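Local coordinates for retinol dehydratase (PDB 1FMJ), which probably converts retinol to anhydroretinol by sulfating its hydroxyl and then eliminating the sulfate, a sulfotransferase turned dehydratase by a helical lid, at residues I111-P114 and E119-D122; S208-F213 and D321-E326; D212-F217 and E332-D337. All coordinates share one frame; numbering follows the deposited sequence.

Interaction 1: I111-P114 and E119-D122; sequences IYDP and EYND. With CA (calcium ion), chain F; RTL (retinol), chain H.
The Tyr120 ring has Tyr112 CD1 over one face and the carbonyl oxygen of Asp113 in its plane at the edge, where Tyr120 CE1 comes within 3.5 Å of Asp113 O. The Tyr112 ring has the backbone N of Pro114 above one face, toward the rim. The two tyrosines meet obliquely, with centroids 5.2 Å apart and planes at 45°. Both segments belong to the long loop between strand 104-105 and helix 132-142 of a sulfotransferase fold, and both rings line the retinol pocket. This is a worked example of one tyrosine doing two jobs, since the same ring packs on the ligand and anchors the loop. Tyr120 CD2 lies 3.5 Å from retinol C3, while Tyr112 CD1 is 3.6 Å from C4 of the same ligand ring. Tyr112 gets there with CG anti to the backbone N (chi1 -180°), and it also packs on Leu139 and Ser142 of helix 132-142, which line the same pocket. At the far end of Tyr120, the hydroxyl oxygen accepts a bent hydrogen bond from Asp113 N (2.8 Å, N-H...O angle 141°). Thr33 OG1 is hydrogen-bonded to the same hydroxyl and to Ile111 O, tying a third piece of chain to this buried polar end. The residues flanking Tyr120 bind calcium: the backbone oxygen of Glu118 before it and, after it, Asp122 OD1 at 2.7 Å and Asn121 OD1, 2.4 Å from the metal.

Interaction 2: S208-F213 and D321-E326; sequences SNFKDF and DYFDEE
The shortest polar bond between the two segments is the salt bridge from Lys211 NZ to Glu326 OE2, 3.1 Å long. The ammonium group meets this oxygen from above the carboxylate plane, 37° out of it. Lys211 reaches it fully extended, CG anti to the backbone N, and the two chains cross at about a right angle. Next to the salt bridge lies an aromatic cluster, an example of rings packing edge against face. Phe210 is the middle member. Tyr322 turns an edge toward its face, with centroids 5.6 Å apart and planes at 71°, and Phe210 CD2 also lies 3.8 Å from Tyr322 CB. Phe210 in turn presents its own edge to the face of Phe323 in an offset edge-to-face pair, the planes at 64°; here Phe210 CE2 comes to 3.4 Å from Phe323 CE1. The hydroxyl of Tyr322 is hydrogen-bonded to His196 NE2. Each segment also begins a helix. Asn209 is the N-cap of helix 210-218 and forms a capping box with Asp212: Asp212 N donates to Asn209 OD1 (2.9 Å), and the return bond from Asn209 N to Asp212 OD2 is weak. Asp324 is the N-cap of helix 325-338, where its OD2 accepts from Met327 N. The contact thus joins the N-terminal ends of two capped helices. Helix 187-200 backs the cluster: Phe195 makes an edge-to-face pair with Phe210, Val192 touches both Phe210 and Tyr322, and Arg188 packs on Phe323, while Met327 of helix 325-338 lies against Phe210 and Lys211.

Interaction 3: D212-F217 and E332-D337; sequences DFWEMF and EKWIKD
Trp334 meets two aromatic side chains, Trp214 and Phe217, with the benzo half of its indole. Its CE3 lies 3.7 Å from Trp214 CH2, the outermost carbon of that indole, and its CH2 lies 3.9 Å from Phe217 CE2. The six-membered rings of the two tryptophans have planes at 86°, nearly perpendicular, with centroids 5.6 Å apart, and the side chains cross obliquely. The Phe217 side chain crosses Trp334 at about a right angle. Trp214 and Phe217 are three residues apart, so they leave helix 210-218 on the same side; both have CG anti to the backbone N (chi1 164° and 178°), which extends their rings toward the partner helix. The contact is apolar packing that joins helix 210-218 to helix 325-338, the last helix of the chain in this sulfotransferase fold, and it illustrates how a few large rings can bridge two helices. With an alanine in place of Trp334, the outer carbons of Trp214 and Phe217 would probably lose their partner on the opposing helix and a gap would be left between the two. A second shell steadies the rings. Trp214 NE1 is hydrogen-bonded to Gln330 OE1 on the partner helix, which probably limits turning of the indole, and His218 stacks on the same residue. Trp334 makes an edge-to-face pair with Phe228 and touches Pro187 at the start of helix 187-200, while Phe217 rests on Ala191 of that helix.

In the fold
Interactions 2 and 3 are successive parts of one interface between helix 210-218 and helix 325-338; their centres are 10 Å apart, and their first segments overlap at Asp212 and Phe213. They join directly where Phe323 CE2 lies 3.7 Å from Trp214 CE3, the two rings pairing edge-to-face. Interaction 1 is separate, its centre 28 Å from that of interaction 2 and 29 Å from that of interaction 3. It holds the ring end of retinol, whereas the retinol hydroxyl is hydrogen-bonded to His164 NE2 and Lys162 NZ. Tyr322 of interaction 2 comes nearest the nucleotide, its side chain about 8 Å from adenosine-3'-5'-diphosphate, against about 12 Å for Phe217 and 13 Å for Ile111.

Interaction 1: I111-P114 and E119-D122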
loop_
_atom_site.group_PDB
_atom_site.type_symbol
_atom_site.label_atom_id
_atom_site.label_comp_id
_atom_site.label_asym_id
_atom_site.label_seq_id
_atom_site.Cartn_x
_atom_site.Cartn_y
_atom_site.Cartn_z
ATOM N N ILE A 111 -4.533 10.630 -3.339
ATOM C CA ILE A 111 -5.938 10.392 -3.029
ATOM C C ILE A 111 -6.678 11.691 -2.748
ATOM O O ILE A 111 -7.905 11.717 -2.681
ATOM C CB ILE A 111 -6.090 9.438 -1.817
ATOM C CG1 ILE A 111 -7.534 8.951 -1.711
ATOM C CG2 ILE A 111 -5.664 10.136 -0.542
ATOM C CD1 ILE A 111 -7.711 7.787 -0.751
ATOM N N TYR A 112 -5.929 12.777 -2.612
ATOM C CA TYR A 112 -6.533 14.076 -2.315
ATOM C C TYR A 112 -6.453 15.077 -3.456
ATOM O O TYR A 112 -5.393 15.288 -4.026
ATOM C CB TYR A 112 -5.869 14.682 -1.078
ATOM C CG TYR A 112 -6.433 16.033 -0.676
ATOM C CD1 TYR A 112 -7.774 16.164 -0.309
ATOM C CD2 TYR A 112 -5.619 17.170 -0.633
ATOM C CE1 TYR A 112 -8.294 17.391 0.098
ATOM C CE2 TYR A 112 -6.131 18.407 -0.232
ATOM C CZ TYR A 112 -7.471 18.507 0.132
ATOM O OH TYR A 112 -8.002 19.712 0.517
ATOM N N ASP A 113 -7.581 15.710 -3.759
ATOM C CA ASP A 113 -7.670 16.712 -4.821
ATOM C C ASP A 113 -8.062 18.058 -4.189
ATOM O O ASP A 113 -9.233 18.292 -3.911
ATOM C CB ASP A 113 -8.733 16.270 -5.827
ATOM C CG ASP A 113 -8.790 17.150 -7.059
ATOM O OD1 ASP A 113 -9.463 16.739 -8.026
ATOM O OD2 ASP A 113 -8.180 18.240 -7.066
ATOM N N PRO A 114 -7.085 18.958 -3.967
ATOM C CA PRO A 114 -7.344 20.275 -3.360
ATOM C C PRO A 114 -8.527 21.029 -3.963
ATOM O O PRO A 114 -9.278 21.711 -3.254
ATOM C CB PRO A 114 -6.024 21.015 -3.567
ATOM C CG PRO A 114 -5.013 19.917 -3.512
ATOM C CD PRO A 114 -5.667 18.833 -4.348
ATOM N N GLU A 119 -15.778 18.982 -0.933
ATOM C CA GLU A 119 -16.505 17.733 -1.146
ATOM C C GLU A 119 -16.154 16.540 -0.256
ATOM O O GLU A 119 -16.952 15.610 -0.125
ATOM C CB GLU A 119 -16.342 17.310 -2.600
ATOM C CG GLU A 119 -16.819 18.354 -3.592
ATOM C CD GLU A 119 -16.430 18.017 -5.008
ATOM O OE1 GLU A 119 -16.615 16.850 -5.409
ATOM O OE2 GLU A 119 -15.945 18.916 -5.725
ATOM N N TYR A 120 -14.986 16.562 0.373
ATOM C CA TYR A 120 -14.571 15.422 1.181
ATOM C C TYR A 120 -15.233 15.164 2.521
ATOM O O TYR A 120 -15.429 14.004 2.893
ATOM C CB TYR A 120 -13.060 15.450 1.371
ATOM C CG TYR A 120 -12.314 15.289 0.075
ATOM C CD1 TYR A 120 -11.792 16.393 -0.591
ATOM C CD2 TYR A 120 -12.136 14.034 -0.489
ATOM C CE1 TYR A 120 -11.104 16.248 -1.790
ATOM C CE2 TYR A 120 -11.451 13.875 -1.684
ATOM C CZ TYR A 120 -10.936 14.985 -2.328
ATOM O OH TYR A 120 -10.237 14.835 -3.494
ATOM N N ASN A 121 -15.566 16.213 3.261
ATOM C CA ASN A 121 -16.191 15.999 4.558
ATOM C C ASN A 121 -17.622 15.515 4.405
ATOM O O ASN A 121 -18.221 15.010 5.354
ATOM C CB ASN A 121 -16.146 17.283 5.385
ATOM C CG ASN A 121 -16.375 18.513 4.551
ATOM O OD1 ASN A 121 -17.479 18.748 4.055
ATOM N ND2 ASN A 121 -15.319 19.306 4.371
ATOM N N ASP A 122 -18.155 15.655 3.198
ATOM C CA ASP A 122 -19.516 15.239 2.902
ATOM C C ASP A 122 -19.651 13.716 2.821
ATOM O O ASP A 122 -20.760 13.184 2.765
ATOM C CB ASP A 122 -19.977 15.878 1.590
ATOM C CG ASP A 122 -19.867 17.399 1.609
ATOM O OD1 ASP A 122 -19.686 17.979 2.708
ATOM O OD2 ASP A 122 -19.975 18.020 0.529
HETATM CA CA CA F . -18.530 20.374 2.590
HETATM C C1 RTL H . -9.613 10.915 3.231
HETATM C C2 RTL H . -10.463 11.865 2.328
HETATM C C3 RTL H . -9.718 13.134 1.931
HETATM C C4 RTL H . -8.342 13.704 2.266
HETATM C C5 RTL H . -7.672 12.656 3.160
HETATM C C6 RTL H . -8.171 11.423 3.608
HETATM C C7 RTL H . -7.386 10.499 4.470
HETATM C C8 RTL H . -6.453 9.620 4.001
HETATM C C9 RTL H . -5.674 8.702 4.843
HETATM C C10 RTL H . -4.765 7.872 4.214
HETATM C C11 RTL H . -3.850 6.854 4.776
HETATM C C12 RTL H . -3.918 5.671 4.079
HETATM C C13 RTL H . -3.266 4.348 4.172
HETATM C C14 RTL H . -3.368 3.189 3.455
HETATM C C15 RTL H . -2.429 2.953 2.346
HETATM O O1 RTL H . -1.285 2.336 2.762
HETATM C C16 RTL H . -9.624 9.644 2.359
HETATM C C17 RTL H . -10.541 10.682 4.434
HETATM C C18 RTL H . -6.280 13.159 3.572
HETATM C C19 RTL H . -5.890 8.691 6.369
HETATM C C20 RTL H . -2.300 4.421 5.365
#

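Interaction 2: S208-F213 and D321-E326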
loop_
_atom_site.group_PDB
_atom_site.type_symbol
_atom_site.label_atom_id
_atom_site.label_comp_id
_atom_site.label_asym_id
_atom_site.label_seq_id
_atom_site.Cartn_x
_atom_site.Cartn_y
_atom_site.Cartn_z
ATOM N N SER A 208 -22.739 -0.503 -1.536
ATOM C CA SER A 208 -21.926 -1.432 -2.318
ATOM C C SER A 208 -21.416 -2.556 -1.423
ATOM O O SER A 208 -21.165 -2.336 -0.234
ATOM C CB SER A 208 -20.736 -0.703 -2.959
ATOM O OG SER A 208 -21.150 0.129 -4.037
ATOM N N ASN A 209 -21.273 -3.753 -1.991
ATOM C CA ASN A 209 -20.791 -4.909 -1.235
ATOM C C ASN A 209 -19.439 -5.411 -1.747
ATOM O O ASN A 209 -18.854 -4.844 -2.673
ATOM C CB ASN A 209 -21.807 -6.059 -1.290
ATOM C CG ASN A 209 -22.129 -6.485 -2.709
ATOM O OD1 ASN A 209 -21.254 -6.519 -3.575
ATOM N ND2 ASN A 209 -23.392 -6.829 -2.952
ATOM N N PHE A 210 -18.953 -6.492 -1.152
ATOM C CA PHE A 210 -17.662 -7.026 -1.552
ATOM C C PHE A 210 -17.610 -7.552 -2.979
ATOM O O PHE A 210 -16.604 -7.389 -3.660
ATOM C CB PHE A 210 -17.202 -8.131 -0.604
ATOM C CG PHE A 210 -15.868 -8.699 -0.976
ATOM C CD1 PHE A 210 -14.728 -7.899 -0.939
ATOM C CD2 PHE A 210 -15.757 -10.001 -1.439
ATOM C CE1 PHE A 210 -13.498 -8.389 -1.364
ATOM C CE2 PHE A 210 -14.533 -10.497 -1.866
ATOM C CZ PHE A 210 -13.405 -9.692 -1.831
ATOM N N LYS A 211 -18.680 -8.194 -3.439
ATOM C CA LYS A 211 -18.671 -8.719 -4.794
ATOM C C LYS A 211 -18.516 -7.598 -5.809
ATOM O O LYS A 211 -17.845 -7.782 -6.821
ATOM C CB LYS A 211 -19.937 -9.516 -5.088
ATOM C CG LYS A 211 -19.911 -10.166 -6.458
ATOM C CD LYS A 211 -21.132 -11.032 -6.700
ATOM C CE LYS A 211 -21.050 -11.728 -8.047
ATOM N NZ LYS A 211 -22.336 -12.407 -8.385
ATOM N N ASP A 212 -19.134 -6.443 -5.553
ATOM C CA ASP A 212 -18.997 -5.314 -6.472
ATOM C C ASP A 212 -17.550 -4.837 -6.396
ATOM O O ASP A 212 -16.974 -4.383 -7.381
ATOM C CB ASP A 212 -19.895 -4.139 -6.080
ATOM C CG ASP A 212 -21.362 -4.468 -6.150
ATOM O OD1 ASP A 212 -21.758 -5.231 -7.051
ATOM O OD2 ASP A 212 -22.117 -3.940 -5.305
ATOM N N PHE A 213 -16.973 -4.930 -5.206
ATOM C CA PHE A 213 -15.595 -4.507 -5.020
ATOM C C PHE A 213 -14.689 -5.476 -5.777
ATOM O O PHE A 213 -13.724 -5.061 -6.422
ATOM C CB PHE A 213 -15.229 -4.489 -3.535
ATOM C CG PHE A 213 -13.860 -3.931 -3.262
ATOM C CD1 PHE A 213 -13.649 -2.553 -3.231
ATOM C CD2 PHE A 213 -12.769 -4.776 -3.101
ATOM C CE1 PHE A 213 -12.367 -2.029 -3.044
ATOM C CE2 PHE A 213 -11.480 -4.258 -2.914
ATOM C CZ PHE A 213 -11.284 -2.883 -2.886
ATOM N N ASP A 321 -14.332 -16.966 3.144
ATOM C CA ASP A 321 -15.546 -16.531 3.837
ATOM C C ASP A 321 -16.241 -15.410 3.087
ATOM O O ASP A 321 -17.335 -15.000 3.469
ATOM C CB ASP A 321 -15.237 -16.025 5.246
ATOM C CG ASP A 321 -14.697 -17.102 6.149
ATOM O OD1 ASP A 321 -15.319 -18.181 6.209
ATOM O OD2 ASP A 321 -13.655 -16.868 6.808
ATOM N N TYR A 322 -15.612 -14.922 2.018
ATOM C CA TYR A 322 -16.163 -13.820 1.232
ATOM C C TYR A 322 -16.508 -14.134 -0.220
ATOM O O TYR A 322 -17.237 -13.381 -0.857
ATOM C CB TYR A 322 -15.194 -12.635 1.234
ATOM C CG TYR A 322 -15.017 -11.947 2.561
ATOM C CD1 TYR A 322 -14.244 -12.515 3.567
ATOM C CD2 TYR A 322 -15.601 -10.703 2.799
ATOM C CE1 TYR A 322 -14.048 -11.858 4.779
ATOM C CE2 TYR A 322 -15.419 -10.042 4.002
ATOM C CZ TYR A 322 -14.640 -10.618 4.991
ATOM O OH TYR A 322 -14.448 -9.953 6.184
ATOM N N PHE A 323 -15.967 -15.223 -0.750
ATOM C CA PHE A 323 -16.226 -15.610 -2.133
ATOM C C PHE A 323 -17.205 -16.777 -2.218
ATOM O O PHE A 323 -17.004 -17.813 -1.574
ATOM C CB PHE A 323 -14.929 -16.034 -2.820
ATOM C CG PHE A 323 -13.947 -14.921 -3.020
ATOM C CD1 PHE A 323 -13.444 -14.211 -1.938
ATOM C CD2 PHE A 323 -13.497 -14.606 -4.299
ATOM C CE1 PHE A 323 -12.502 -13.200 -2.122
ATOM C CE2 PHE A 323 -12.559 -13.599 -4.496
ATOM C CZ PHE A 323 -12.058 -12.893 -3.403
ATOM N N ASP A 324 -18.258 -16.623 -3.012
ATOM C CA ASP A 324 -19.208 -17.710 -3.165
ATOM C C ASP A 324 -18.658 -18.658 -4.219
ATOM O O ASP A 324 -17.557 -18.443 -4.733
ATOM C CB ASP A 324 -20.596 -17.183 -3.558
ATOM C CG ASP A 324 -20.586 -16.357 -4.829
ATOM O OD1 ASP A 324 -21.563 -15.614 -5.029
ATOM O OD2 ASP A 324 -19.632 -16.451 -5.624
ATOM N N GLU A 325 -19.404 -19.711 -4.535
ATOM C CA GLU A 325 -18.940 -20.668 -5.525
ATOM C C GLU A 325 -18.501 -19.987 -6.824
ATOM O O GLU A 325 -17.377 -20.195 -7.289
ATOM C CB GLU A 325 -20.022 -21.728 -5.801
ATOM C CG GLU A 325 -21.428 -21.441 -5.244
ATOM C CD GLU A 325 -21.504 -21.347 -3.708
ATOM O OE1 GLU A 325 -20.991 -22.243 -2.990
ATOM O OE2 GLU A 325 -22.105 -20.374 -3.220
ATOM N N GLU A 326 -19.375 -19.163 -7.396
ATOM C CA GLU A 326 -19.075 -18.451 -8.636
ATOM C C GLU A 326 -17.820 -17.589 -8.542
ATOM O O GLU A 326 -16.921 -17.695 -9.373
ATOM C CB GLU A 326 -20.249 -17.558 -9.036
ATOM C CG GLU A 326 -19.911 -16.593 -10.162
ATOM C CD GLU A 326 -20.926 -15.470 -10.301
ATOM O OE1 GLU A 326 -22.096 -15.763 -10.648
ATOM O OE2 GLU A 326 -20.551 -14.296 -10.059
#

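Interaction 3: D212-F217 and E332-D337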
loop_
_atom_site.group_PDB
_atom_site.type_symbol
_atom_site.label_atom_id
_atom_site.label_comp_id
_atom_site.label_asym_id
_atom_site.label_seq_id
_atom_site.Cartn_x
_atom_site.Cartn_y
_atom_site.Cartn_z
ATOM N N ASP A 212 -19.134 -6.443 -5.553
ATOM C CA ASP A 212 -18.997 -5.314 -6.472
ATOM C C ASP A 212 -17.550 -4.837 -6.396
ATOM O O ASP A 212 -16.974 -4.383 -7.381
ATOM C CB ASP A 212 -19.895 -4.139 -6.080
ATOM C CG ASP A 212 -21.362 -4.468 -6.150
ATOM O OD1 ASP A 212 -21.758 -5.231 -7.051
ATOM O OD2 ASP A 212 -22.117 -3.940 -5.305
ATOM N N PHE A 213 -16.973 -4.930 -5.206
ATOM C CA PHE A 213 -15.595 -4.507 -5.020
ATOM C C PHE A 213 -14.689 -5.476 -5.777
ATOM O O PHE A 213 -13.724 -5.061 -6.422
ATOM C CB PHE A 213 -15.229 -4.489 -3.535
ATOM C CG PHE A 213 -13.860 -3.931 -3.262
ATOM C CD1 PHE A 213 -13.649 -2.553 -3.231
ATOM C CD2 PHE A 213 -12.769 -4.776 -3.101
ATOM C CE1 PHE A 213 -12.367 -2.029 -3.044
ATOM C CE2 PHE A 213 -11.480 -4.258 -2.914
ATOM C CZ PHE A 213 -11.284 -2.883 -2.886
ATOM N N TRP A 214 -15.013 -6.768 -5.702
ATOM C CA TRP A 214 -14.237 -7.804 -6.382
ATOM C C TRP A 214 -14.272 -7.672 -7.899
ATOM O O TRP A 214 -13.265 -7.902 -8.569
ATOM C CB TRP A 214 -14.732 -9.191 -5.982
ATOM C CG TRP A 214 -14.254 -10.287 -6.904
ATOM C CD1 TRP A 214 -15.003 -10.976 -7.815
ATOM C CD2 TRP A 214 -12.926 -10.812 -6.998
ATOM N NE1 TRP A 214 -14.225 -11.901 -8.468
ATOM C CE2 TRP A 214 -12.946 -11.822 -7.985
ATOM C CE3 TRP A 214 -11.718 -10.527 -6.342
ATOM C CZ2 TRP A 214 -11.804 -12.553 -8.334
ATOM C CZ3 TRP A 214 -10.584 -11.250 -6.688
ATOM C CH2 TRP A 214 -10.635 -12.253 -7.677
ATOM N N GLU A 215 -15.433 -7.327 -8.444
ATOM C CA GLU A 215 -15.562 -7.152 -9.889
ATOM C C GLU A 215 -14.580 -6.077 -10.344
ATOM O O GLU A 215 -13.855 -6.240 -11.322
ATOM C CB GLU A 215 -16.976 -6.702 -10.259
ATOM C CG GLU A 215 -18.074 -7.734 -10.030
ATOM C CD GLU A 215 -17.868 -9.002 -10.843
ATOM O OE1 GLU A 215 -17.280 -8.910 -11.947
ATOM O OE2 GLU A 215 -18.307 -10.083 -10.378
ATOM N N MET A 216 -14.581 -4.971 -9.610
ATOM C CA MET A 216 -13.731 -3.828 -9.898
ATOM C C MET A 216 -12.265 -4.187 -9.741
ATOM O O MET A 216 -11.457 -3.962 -10.648
ATOM C CB MET A 216 -14.114 -2.678 -8.956
ATOM C CG MET A 216 -13.206 -1.454 -8.984
ATOM S SD MET A 216 -13.951 -0.048 -8.076
ATOM C CE MET A 216 -14.493 -0.855 -6.532
ATOM N N PHE A 217 -11.929 -4.771 -8.595
ATOM C CA PHE A 217 -10.554 -5.149 -8.304
ATOM C C PHE A 217 -9.905 -6.138 -9.271
ATOM O O PHE A 217 -8.756 -5.938 -9.659
ATOM C CB PHE A 217 -10.450 -5.716 -6.894
ATOM C CG PHE A 217 -9.072 -6.175 -6.534
ATOM C CD1 PHE A 217 -8.108 -5.263 -6.113
ATOM C CD2 PHE A 217 -8.734 -7.516 -6.606
ATOM C CE1 PHE A 217 -6.828 -5.687 -5.766
ATOM C CE2 PHE A 217 -7.450 -7.950 -6.259
ATOM C CZ PHE A 217 -6.501 -7.031 -5.840
ATOM N N GLU A 332 -10.184 -18.187 -9.662
ATOM C CA GLU A 332 -9.229 -19.209 -10.086
ATOM C C GLU A 332 -8.852 -19.015 -11.552
ATOM O O GLU A 332 -7.688 -19.108 -11.921
ATOM C CB GLU A 332 -9.817 -20.609 -9.868
ATOM N N LYS A 333 -9.842 -18.741 -12.387
ATOM C CA LYS A 333 -9.593 -18.522 -13.805
ATOM C C LYS A 333 -8.666 -17.316 -13.958
ATOM O O LYS A 333 -7.668 -17.367 -14.685
ATOM C CB LYS A 333 -10.922 -18.265 -14.518
ATOM C CG LYS A 333 -10.846 -18.089 -16.026
ATOM C CD LYS A 333 -12.256 -17.883 -16.575
ATOM C CE LYS A 333 -12.284 -17.689 -18.079
ATOM N NZ LYS A 333 -13.701 -17.644 -18.576
ATOM N N TRP A 334 -8.996 -16.239 -13.252
ATOM C CA TRP A 334 -8.215 -15.015 -13.305
ATOM C C TRP A 334 -6.784 -15.270 -12.877
ATOM O O TRP A 334 -5.837 -14.814 -13.523
ATOM C CB TRP A 334 -8.850 -13.946 -12.411
ATOM C CG TRP A 334 -8.097 -12.650 -12.362
ATOM C CD1 TRP A 334 -7.768 -11.846 -13.419
ATOM C CD2 TRP A 334 -7.624 -11.978 -11.184
ATOM N NE1 TRP A 334 -7.124 -10.714 -12.972
ATOM C CE2 TRP A 334 -7.024 -10.769 -11.606
ATOM C CE3 TRP A 334 -7.653 -12.278 -9.813
ATOM C CZ2 TRP A 334 -6.455 -9.856 -10.704
ATOM C CZ3 TRP A 334 -7.088 -11.372 -8.915
ATOM C CH2 TRP A 334 -6.498 -10.174 -9.368
ATOM N N ILE A 335 -6.610 -16.004 -11.789
ATOM C CA ILE A 335 -5.252 -16.284 -11.333
ATOM C C ILE A 335 -4.507 -17.220 -12.292
ATOM O O ILE A 335 -3.327 -17.012 -12.580
ATOM C CB ILE A 335 -5.253 -16.884 -9.917
ATOM C CG1 ILE A 335 -5.831 -15.862 -8.931
ATOM C CG2 ILE A 335 -3.834 -17.262 -9.509
ATOM C CD1 ILE A 335 -5.890 -16.355 -7.500
ATOM N N LYS A 336 -5.192 -18.240 -12.797
ATOM C CA LYS A 336 -4.551 -19.184 -13.717
ATOM C C LYS A 336 -4.116 -18.485 -14.999
ATOM O O LYS A 336 -3.015 -18.727 -15.511
ATOM C CB LYS A 336 -5.500 -20.335 -14.053
ATOM C CG LYS A 336 -5.766 -21.273 -12.887
ATOM C CD LYS A 336 -6.716 -22.392 -13.288
ATOM C CE LYS A 336 -7.027 -23.308 -12.119
ATOM N NZ LYS A 336 -8.028 -24.339 -12.499
ATOM N N ASP A 337 -4.975 -17.610 -15.512
ATOM C CA ASP A 337 -4.649 -16.888 -16.725
ATOM C C ASP A 337 -3.419 -16.008 -16.531
ATOM O O ASP A 337 -2.525 -15.994 -17.372
ATOM C CB ASP A 337 -5.830 -16.033 -17.176
ATOM C CG ASP A 337 -7.001 -16.863 -17.661
ATOM O OD1 ASP A 337 -6.778 -18.035 -18.032
ATOM O OD2 ASP A 337 -8.138 -16.343 -17.682
#